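Local coordinates for acetyl-CoA hydrolase/transferase family protein (Porphyromonas gingivalis, PDB 2NVV), which probably hydrolyses acetyl-CoA or transfers coenzyme A between acetate and another carboxylic acid, and binds zinc, at residues E175-D178 with P179-R183; S106-A109 with Q110-Y114; Q229-G232 with D233-A237; N264-L267 with G268-D272. All blocks are in the same frame, centred on the assembly; numbering follows the deposited sequence.

Interaction 1 of 4, residues E175-D178 with P179-R183; sequences EPLD and PPARR
Arg182 folds back over the residues just before it and binds two of them with adjacent N-H groups. Arg182 NE donates to Leu177 O at 2.7 Å in a nearly straight bond (169°) that lies in both the carbonyl plane and the guanidinium plane. Arg182 NH1 forms a salt bridge with Asp178 OD2, also 2.7 Å, meeting the carboxylate on its anti side. The two planar groups are turned 66° apart. The guanidinium is sandwiched between prolines: Pro176 CG packs over one face, 3.8 Å from Arg182 NE, and Pro179 CD over the opposite one, toward the rim. CG of Arg182 stands anti to the backbone N (chi1 -171°) and a bend at chi3 swings the head group round to these partners. Behind this lies a type VIa turn, Asp178 to Ala181, with a cis peptide bond before Pro180, closed by Ala181 N donating to Asp178 O at 2.9 Å. Outside, Leu177 CB rests near Ala181 CB. Asp178 OD2 has a second cationic partner in Arg113, and Arg182 NH2 bonds to Gln110 OE1. The loop, between strands 154-160 and 199-200, lies against helix 108-113, with Pro176 touching helix 333-336 and Pro179 meeting Leu345 of the second subunit.

Interaction 2 of 4, residues S106-A109 with Q110-Y114; sequences STLA and QDLRY
The short alpha-helix 108-113 of the N-terminal domain, which follows the edge strand 99-100 of the parallel sheet, is built from this stretch and its i to i+4 hydrogen bonds. Asp111 N donates to Thr107 O (3.1 Å) and Arg113 N to Ala109 O (3.2 Å). Between them Leu112 N is shared, forming only weak bonds to Leu108 O and Ala109 O. On the buried side Leu108 and Leu112 meet one turn apart, Leu108 CG lying 3.9 Å from Leu112 CD1 with the two side chains set at a slant. Arg113 curls back along the helix through a bend at chi3, bringing its guanidinium over the backbone; Gln110 CA lies under the centre of one face. Its terminal nitrogens reach acidic side chains of other parts of the fold, Glu175 and Asp178 in the loop after strand 154-160 and Glu334 of helix 333-336. Both ends of the stretch border the second subunit: at one, where Thr107 OG1 bonds to His104 O just upstream, Arg343 of that subunit donates from NH2 to Ser106 O and, weakly, from NE to Gln110 OE1, and at the other its Tyr387 stacks on the Tyr114 ring. Gln110 has CG wedged between its backbone N and carbonyl carbon (chi1 59°), which brings CG to 3.4 Å from Thr107 O. While OE1 engages Arg182, Gln110 NE2 donates to Asp111 OD1 at 3.2 Å, the acceptor lying 14° out of the amide plane.

Interaction 3 of 4, residues Q229-G232 with D233-A237; sequences QAIG and DNVAA
The side-chain amide of Asn234 presents one face to the backbone oxygen of Ala230, which sits over the amide carbon, 3.3 Å from Asn234 CG. Although Asn234 ND2 is 3.4 Å from Ala230 O, the angle is too poor for a hydrogen bond; ND2 donates instead to Ser424 O at the end of strand 421-424. CG lies beside the backbone N (chi1 -66°), which folds the amide back along the helix over the preceding turn. Ala230 O accepts from Asn234 N at 3.0 Å, nearly along the carbonyl axis. The same i to i+4 pattern continues on both sides, from Asp233 N to Gln229 O, Val235 N to Ile231 O and Ala236 N to Gly232 O, the last nearly straight at 171°. Asp233 CB lies 3.5 Å from Ala230 O, but its carboxylate leads off to the exposed side. Along the buried side Ile231 CG2 and Val235 CG2 stand 4.4 Å apart. Both residues touch Thr392 of strand 389-392, and they also pack on Val262 and Val266 of helix 261-272. The arrangement is that of a regular alpha-helix, part of 226-245, packed on the mixed sheet containing strands 389-392 and 421-424, consistent with a Rossmann-like alpha/beta domain.

Interaction 4 of 4, residues N264-L267 with G268-D272; sequences NAVL and GALGD
Four successive i to i+4 hydrogen bonds join 264-267 to 268-272. The shortest runs from Ala269 N to Ala265 O at 2.8 Å; Leu270 N to Val266 O follows at 2.9 Å and is the straightest (168°). Gly268 N to Asn264 O (3.0 Å) and Gly271 N to Leu267 O (3.1 Å) complete the set. Leu270 carries the side-chain contact: with CG beside the backbone N (chi1 -66°) it leans back over the previous turn, CG lying 3.3 Å from Val266 O. From there Leu270 CD1 reaches Val266 CG1 at 4.1 Å, the two side chains running alongside each other in the same direction. Leu267 CD2 comes within 4.5 Å of the same Leu270 CD1, forming a looser continuation of the apolar side. Ala269 adds its CB near the carbonyl oxygens of Ala265 and Val266. Farther out, Leu267 packs on Ala289, Val290 and Leu293 of helix 288-295 and on Met281 of strand 279-282, whereas Ala269 and Leu270 rest against Ala236 of helix 226-245. This is the later part of helix 261-272, whose first turn and preceding glycine-rich loop, Gly258 to Val262, are predicted to bind CoA, an arrangement resembling the strand-turn-helix of Rossmann-type folds.

Each contact closes a local turn, and the four follow one another along the chain without nesting or crossing. Interaction 2 comes first, after the edge strand 99-100 of the N-terminal parallel sheet; interaction 1 follows in the loop after strand 154-160. These two touch directly, binding loop to helix at the border with the second subunit. Interactions 3 and 4 lie on the opposite side of the chain's centre from interaction 2, in helices 226-245 and 261-272, the first packed on strands 389-392 and 421-424. Their centres are 8 Å apart, and Gly232 and Ala236 of one helix meet Ala269 of the other. About 20 Å separates the nearest atoms of interactions 2 and 4.

Interaction 1 of 4, residues E175-D178 with P179-R183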
loop_
_atom_site.group_PDB
_atom_site.type_symbol
_atom_site.label_atom_id
_atom_site.label_comp_id
_atom_site.label_asym_id
_atom_site.label_seq_id
_atom_site.Cartn_x
_atom_site.Cartn_y
_atom_site.Cartn_z
ATOM N N GLU A 175 5.452 -11.284 19.241
ATOM C CA GLU A 175 5.297 -11.634 17.842
ATOM C C GLU A 175 3.997 -12.392 17.763
ATOM O O GLU A 175 3.614 -13.066 18.712
ATOM C CB GLU A 175 6.416 -12.558 17.379
ATOM C CG GLU A 175 7.786 -11.937 17.386
ATOM C CD GLU A 175 8.838 -12.897 16.895
ATOM O OE1 GLU A 175 9.054 -13.928 17.578
ATOM O OE2 GLU A 175 9.437 -12.618 15.827
ATOM N N PRO A 176 3.296 -12.295 16.630
ATOM C CA PRO A 176 2.027 -13.014 16.490
ATOM C C PRO A 176 2.265 -14.379 15.855
ATOM O O PRO A 176 3.336 -14.642 15.316
ATOM C CB PRO A 176 1.227 -12.102 15.574
ATOM C CG PRO A 176 2.285 -11.633 14.627
ATOM C CD PRO A 176 3.472 -11.325 15.532
ATOM N N LEU A 177 1.270 -15.253 15.931
ATOM C CA LEU A 177 1.389 -16.553 15.295
ATOM C C LEU A 177 1.397 -16.215 13.804
ATOM O O LEU A 177 1.019 -15.114 13.412
ATOM C CB LEU A 177 0.181 -17.428 15.647
ATOM C CG LEU A 177 0.257 -18.388 16.840
ATOM C CD1 LEU A 177 1.359 -17.990 17.794
ATOM C CD2 LEU A 177 -1.105 -18.412 17.553
ATOM N N ASP A 178 1.839 -17.143 12.971
ATOM C CA ASP A 178 1.874 -16.887 11.544
ATOM C C ASP A 178 0.781 -17.677 10.836
ATOM O O ASP A 178 0.288 -18.684 11.347
ATOM C CB ASP A 178 3.254 -17.241 10.993
ATOM C CG ASP A 178 4.338 -16.298 11.494
ATOM O OD1 ASP A 178 5.480 -16.753 11.729
ATOM O OD2 ASP A 178 4.045 -15.093 11.649
ATOM N N PRO A 179 0.364 -17.219 9.651
ATOM C CA PRO A 179 -0.687 -17.966 8.954
ATOM C C PRO A 179 -0.352 -19.440 8.777
ATOM O O PRO A 179 0.808 -19.816 8.641
ATOM C CB PRO A 179 -0.844 -17.211 7.624
ATOM C CG PRO A 179 0.426 -16.424 7.481
ATOM C CD PRO A 179 0.768 -16.023 8.888
ATOM N N PRO A 180 -1.378 -20.297 8.754
ATOM C CA PRO A 180 -2.792 -19.936 8.879
ATOM C C PRO A 180 -3.302 -19.826 10.316
ATOM O O PRO A 180 -4.506 -19.902 10.541
ATOM C CB PRO A 180 -3.474 -21.066 8.134
ATOM C CG PRO A 180 -2.655 -22.252 8.588
ATOM C CD PRO A 180 -1.228 -21.744 8.498
ATOM N N ALA A 181 -2.406 -19.632 11.278
ATOM C CA ALA A 181 -2.799 -19.565 12.684
ATOM C C ALA A 181 -2.840 -18.179 13.332
ATOM O O ALA A 181 -3.101 -18.059 14.518
ATOM C CB ALA A 181 -1.887 -20.465 13.496
ATOM N N ARG A 182 -2.603 -17.133 12.559
ATOM C CA ARG A 182 -2.583 -15.806 13.139
ATOM C C ARG A 182 -3.922 -15.301 13.641
ATOM O O ARG A 182 -4.949 -15.482 12.995
ATOM C CB ARG A 182 -1.991 -14.802 12.151
ATOM C CG ARG A 182 -1.732 -13.442 12.773
ATOM C CD ARG A 182 -0.908 -12.576 11.851
ATOM N NE ARG A 182 0.438 -13.099 11.639
ATOM C CZ ARG A 182 1.282 -12.632 10.720
ATOM N NH1 ARG A 182 2.492 -13.168 10.598
ATOM N NH2 ARG A 182 0.920 -11.635 9.914
ATOM N N ARG A 183 -3.894 -14.678 14.816
ATOM C CA ARG A 183 -5.073 -14.092 15.437
ATOM C C ARG A 183 -4.957 -12.575 15.248
ATOM O O ARG A 183 -4.014 -12.092 14.622
ATOM C CB ARG A 183 -5.109 -14.423 16.927
ATOM C CG ARG A 183 -5.078 -15.903 17.239
ATOM C CD ARG A 183 -6.275 -16.618 16.669
ATOM N NE ARG A 183 -7.524 -16.183 17.285
ATOM C CZ ARG A 183 -8.728 -16.611 16.903
ATOM N NH1 ARG A 183 -8.835 -17.480 15.903
ATOM N NH2 ARG A 183 -9.819 -16.185 17.528
#

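Interaction 2 of 4, residues S106-A109 with Q110-Y114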
loop_
_atom_site.group_PDB
_atom_site.type_symbol
_atom_site.label_atom_id
_atom_site.label_comp_id
_atom_site.label_asym_id
_atom_site.label_seq_id
_atom_site.Cartn_x
_atom_site.Cartn_y
_atom_site.Cartn_z
ATOM N N SER A 106 7.146 -2.473 8.519
ATOM C CA SER A 106 6.284 -3.415 9.235
ATOM C C SER A 106 6.338 -4.857 8.734
ATOM O O SER A 106 5.865 -5.764 9.415
ATOM C CB SER A 106 4.826 -2.947 9.175
ATOM O OG SER A 106 4.268 -3.187 7.898
ATOM N N THR A 107 6.914 -5.080 7.554
ATOM C CA THR A 107 6.943 -6.424 6.976
ATOM C C THR A 107 8.181 -7.290 7.160
ATOM O O THR A 107 8.094 -8.498 6.954
ATOM C CB THR A 107 6.655 -6.375 5.466
ATOM O OG1 THR A 107 7.751 -5.750 4.787
ATOM C CG2 THR A 107 5.406 -5.569 5.188
ATOM N N LEU A 108 9.315 -6.700 7.544
ATOM C CA LEU A 108 10.564 -7.462 7.702
ATOM C C LEU A 108 10.539 -8.611 8.715
ATOM O O LEU A 108 11.069 -9.695 8.453
ATOM C CB LEU A 108 11.726 -6.521 8.041
ATOM C CG LEU A 108 13.099 -7.192 8.202
ATOM C CD1 LEU A 108 13.484 -7.918 6.931
ATOM C CD2 LEU A 108 14.138 -6.150 8.533
ATOM N N ALA A 109 9.938 -8.368 9.874
ATOM C CA ALA A 109 9.855 -9.392 10.909
ATOM C C ALA A 109 9.142 -10.669 10.466
ATOM O O ALA A 109 9.699 -11.763 10.573
ATOM C CB ALA A 109 9.176 -8.830 12.149
ATOM N N GLN A 110 7.917 -10.543 9.971
ATOM C CA GLN A 110 7.184 -11.724 9.552
ATOM C C GLN A 110 7.789 -12.395 8.336
ATOM O O GLN A 110 7.781 -13.621 8.233
ATOM C CB GLN A 110 5.715 -11.395 9.269
ATOM C CG GLN A 110 5.501 -10.356 8.209
ATOM C CD GLN A 110 4.082 -10.363 7.655
ATOM O OE1 GLN A 110 3.108 -10.436 8.402
ATOM N NE2 GLN A 110 3.964 -10.273 6.339
ATOM N N ASP A 111 8.311 -11.601 7.411
ATOM C CA ASP A 111 8.906 -12.152 6.199
ATOM C C ASP A 111 10.170 -12.925 6.513
ATOM O O ASP A 111 10.590 -13.787 5.742
ATOM C CB ASP A 111 9.191 -11.033 5.197
ATOM C CG ASP A 111 7.936 -10.555 4.494
ATOM O OD1 ASP A 111 6.829 -10.909 4.948
ATOM O OD2 ASP A 111 8.048 -9.821 3.489
ATOM N N LEU A 112 10.779 -12.598 7.646
ATOM C CA LEU A 112 11.979 -13.285 8.091
ATOM C C LEU A 112 11.513 -14.641 8.589
ATOM O O LEU A 112 12.117 -15.662 8.294
ATOM C CB LEU A 112 12.648 -12.503 9.222
ATOM C CG LEU A 112 13.735 -11.516 8.782
ATOM C CD1 LEU A 112 14.109 -10.584 9.934
ATOM C CD2 LEU A 112 14.948 -12.307 8.293
ATOM N N ARG A 113 10.419 -14.638 9.345
ATOM C CA ARG A 113 9.853 -15.860 9.884
ATOM C C ARG A 113 9.345 -16.752 8.758
ATOM O O ARG A 113 9.443 -17.972 8.845
ATOM C CB ARG A 113 8.722 -15.529 10.862
ATOM C CG ARG A 113 9.166 -14.705 12.066
ATOM C CD ARG A 113 8.171 -14.817 13.207
ATOM N NE ARG A 113 6.862 -14.274 12.853
ATOM C CZ ARG A 113 6.494 -13.009 13.013
ATOM N NH1 ARG A 113 5.276 -12.633 12.648
ATOM N NH2 ARG A 113 7.335 -12.127 13.545
ATOM N N TYR A 114 8.808 -16.143 7.705
ATOM C CA TYR A 114 8.298 -16.881 6.547
ATOM C C TYR A 114 9.443 -17.547 5.778
ATOM O O TYR A 114 9.218 -18.428 4.953
ATOM C CB TYR A 114 7.536 -15.942 5.594
ATOM C CG TYR A 114 6.291 -15.326 6.190
ATOM C CD1 TYR A 114 5.769 -15.790 7.398
ATOM C CD2 TYR A 114 5.616 -14.290 5.535
ATOM C CE1 TYR A 114 4.603 -15.236 7.944
ATOM C CE2 TYR A 114 4.451 -13.735 6.073
ATOM C CZ TYR A 114 3.953 -14.215 7.277
ATOM O OH TYR A 114 2.814 -13.680 7.821
#

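Interaction 3 of 4, residues Q229-G232 with D233-A237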
loop_
_atom_site.group_PDB
_atom_site.type_symbol
_atom_site.label_atom_id
_atom_site.label_comp_id
_atom_site.label_asym_id
_atom_site.label_seq_id
_atom_site.Cartn_x
_atom_site.Cartn_y
_atom_site.Cartn_z
ATOM N N GLN A 229 8.012 26.835 9.451
ATOM C CA GLN A 229 7.067 27.421 10.397
ATOM C C GLN A 229 5.724 27.466 9.685
ATOM O O GLN A 229 4.693 27.110 10.251
ATOM C CB GLN A 229 7.466 28.846 10.762
ATOM C CG GLN A 229 8.694 28.983 11.632
ATOM C CD GLN A 229 8.503 28.372 13.006
ATOM O OE1 GLN A 229 8.659 27.161 13.188
ATOM N NE2 GLN A 229 8.147 29.209 13.983
ATOM N N ALA A 230 5.765 27.912 8.431
ATOM C CA ALA A 230 4.583 28.015 7.592
ATOM C C ALA A 230 3.952 26.635 7.406
ATOM O O ALA A 230 2.769 26.443 7.684
ATOM C CB ALA A 230 4.965 28.611 6.237
ATOM N N ILE A 231 4.750 25.678 6.943
ATOM C CA ILE A 231 4.273 24.327 6.728
ATOM C C ILE A 231 3.610 23.760 7.979
ATOM O O ILE A 231 2.489 23.257 7.920
ATOM C CB ILE A 231 5.434 23.392 6.290
ATOM C CG1 ILE A 231 5.867 23.740 4.865
ATOM C CG2 ILE A 231 4.999 21.920 6.402
ATOM C CD1 ILE A 231 7.064 22.991 4.370
ATOM N N GLY A 232 4.299 23.846 9.109
ATOM C CA GLY A 232 3.748 23.330 10.351
ATOM C C GLY A 232 2.405 23.933 10.742
ATOM O O GLY A 232 1.533 23.245 11.270
ATOM N N ASP A 233 2.237 25.227 10.491
ATOM C CA ASP A 233 1.004 25.909 10.831
ATOM C C ASP A 233 -0.099 25.423 9.924
ATOM O O ASP A 233 -1.227 25.185 10.371
ATOM C CB ASP A 233 1.158 27.423 10.658
ATOM C CG ASP A 233 -0.023 28.199 11.233
ATOM O OD1 ASP A 233 -0.085 28.350 12.470
ATOM O OD2 ASP A 233 -0.895 28.638 10.455
ATOM N N ASN A 234 0.217 25.279 8.644
ATOM C CA ASN A 234 -0.783 24.825 7.692
ATOM C C ASN A 234 -1.327 23.459 8.062
ATOM O O ASN A 234 -2.531 23.226 7.957
ATOM C CB ASN A 234 -0.210 24.796 6.284
ATOM C CG ASN A 234 0.130 26.177 5.781
ATOM O OD1 ASN A 234 -0.408 27.160 6.264
ATOM N ND2 ASN A 234 1.017 26.255 4.796
ATOM N N VAL A 235 -0.442 22.567 8.500
ATOM C CA VAL A 235 -0.843 21.228 8.901
ATOM C C VAL A 235 -1.815 21.289 10.064
ATOM O O VAL A 235 -2.892 20.710 10.011
ATOM C CB VAL A 235 0.367 20.381 9.325
ATOM C CG1 VAL A 235 -0.101 18.996 9.760
ATOM C CG2 VAL A 235 1.356 20.272 8.177
ATOM N N ALA A 236 -1.427 22.002 11.114
ATOM C CA ALA A 236 -2.263 22.147 12.306
ATOM C C ALA A 236 -3.609 22.829 12.026
ATOM O O ALA A 236 -4.650 22.383 12.520
ATOM C CB ALA A 236 -1.508 22.915 13.365
ATOM N N ALA A 237 -3.594 23.906 11.243
ATOM C CA ALA A 237 -4.834 24.607 10.918
ATOM C C ALA A 237 -5.767 23.757 10.042
ATOM O O ALA A 237 -6.990 23.833 10.156
ATOM C CB ALA A 237 -4.517 25.914 10.219
#

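Interaction 4 of 4, residues N264-L267 with G268-D272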
loop_
_atom_site.group_PDB
_atom_site.type_symbol
_atom_site.label_atom_id
_atom_site.label_comp_id
_atom_site.label_asym_id
_atom_site.label_seq_id
_atom_site.Cartn_x
_atom_site.Cartn_y
_atom_site.Cartn_z
ATOM N N ASN A 264 9.087 18.701 13.464
ATOM C CA ASN A 264 9.201 19.476 14.696
ATOM C C ASN A 264 8.282 20.683 14.663
ATOM O O ASN A 264 7.670 21.033 15.669
ATOM C CB ASN A 264 10.636 19.954 14.890
ATOM C CG ASN A 264 11.575 18.836 15.232
ATOM O OD1 ASN A 264 12.790 18.977 15.115
ATOM N ND2 ASN A 264 11.023 17.716 15.666
ATOM N N ALA A 265 8.192 21.311 13.501
ATOM C CA ALA A 265 7.340 22.478 13.332
ATOM C C ALA A 265 5.875 22.065 13.430
ATOM O O ALA A 265 5.065 22.756 14.059
ATOM C CB ALA A 265 7.618 23.139 11.981
ATOM N N VAL A 266 5.539 20.934 12.810
ATOM C CA VAL A 266 4.176 20.426 12.836
ATOM C C VAL A 266 3.768 20.152 14.279
ATOM O O VAL A 266 2.727 20.632 14.739
ATOM C CB VAL A 266 4.044 19.142 11.980
ATOM C CG1 VAL A 266 2.668 18.532 12.149
ATOM C CG2 VAL A 266 4.259 19.483 10.524
ATOM N N LEU A 267 4.600 19.404 15.000
ATOM C CA LEU A 267 4.323 19.095 16.399
ATOM C C LEU A 267 4.156 20.362 17.229
ATOM O O LEU A 267 3.256 20.454 18.059
ATOM C CB LEU A 267 5.447 18.234 16.980
ATOM C CG LEU A 267 5.486 16.795 16.450
ATOM C CD1 LEU A 267 6.795 16.132 16.827
ATOM C CD2 LEU A 267 4.307 16.023 17.001
ATOM N N GLY A 268 5.030 21.338 17.002
ATOM C CA GLY A 268 4.945 22.591 17.733
ATOM C C GLY A 268 3.644 23.309 17.432
ATOM O O GLY A 268 2.967 23.788 18.338
ATOM N N ALA A 269 3.286 23.369 16.152
ATOM C CA ALA A 269 2.059 24.036 15.738
ATOM C C ALA A 269 0.840 23.407 16.407
ATOM O O ALA A 269 -0.024 24.106 16.920
ATOM C CB ALA A 269 1.929 23.975 14.239
ATOM N N LEU A 270 0.779 22.082 16.401
ATOM C CA LEU A 270 -0.318 21.353 17.026
ATOM C C LEU A 270 -0.424 21.740 18.500
ATOM O O LEU A 270 -1.509 22.026 19.000
ATOM C CB LEU A 270 -0.081 19.842 16.903
ATOM C CG LEU A 270 -0.116 19.224 15.500
ATOM C CD1 LEU A 270 0.474 17.821 15.561
ATOM C CD2 LEU A 270 -1.550 19.186 14.956
ATOM N N GLY A 271 0.712 21.738 19.191
ATOM C CA GLY A 271 0.728 22.097 20.591
ATOM C C GLY A 271 0.263 23.523 20.843
ATOM O O GLY A 271 -0.370 23.806 21.865
ATOM N N ASP A 272 0.559 24.431 19.918
ATOM C CA ASP A 272 0.161 25.822 20.095
ATOM C C ASP A 272 -1.237 26.174 19.581
ATOM O O ASP A 272 -1.733 27.279 19.814
ATOM C CB ASP A 272 1.200 26.744 19.458
ATOM C CG ASP A 272 2.347 27.086 20.414
ATOM O OD1 ASP A 272 3.250 27.848 20.003
ATOM O OD2 ASP A 272 2.353 26.604 21.576
#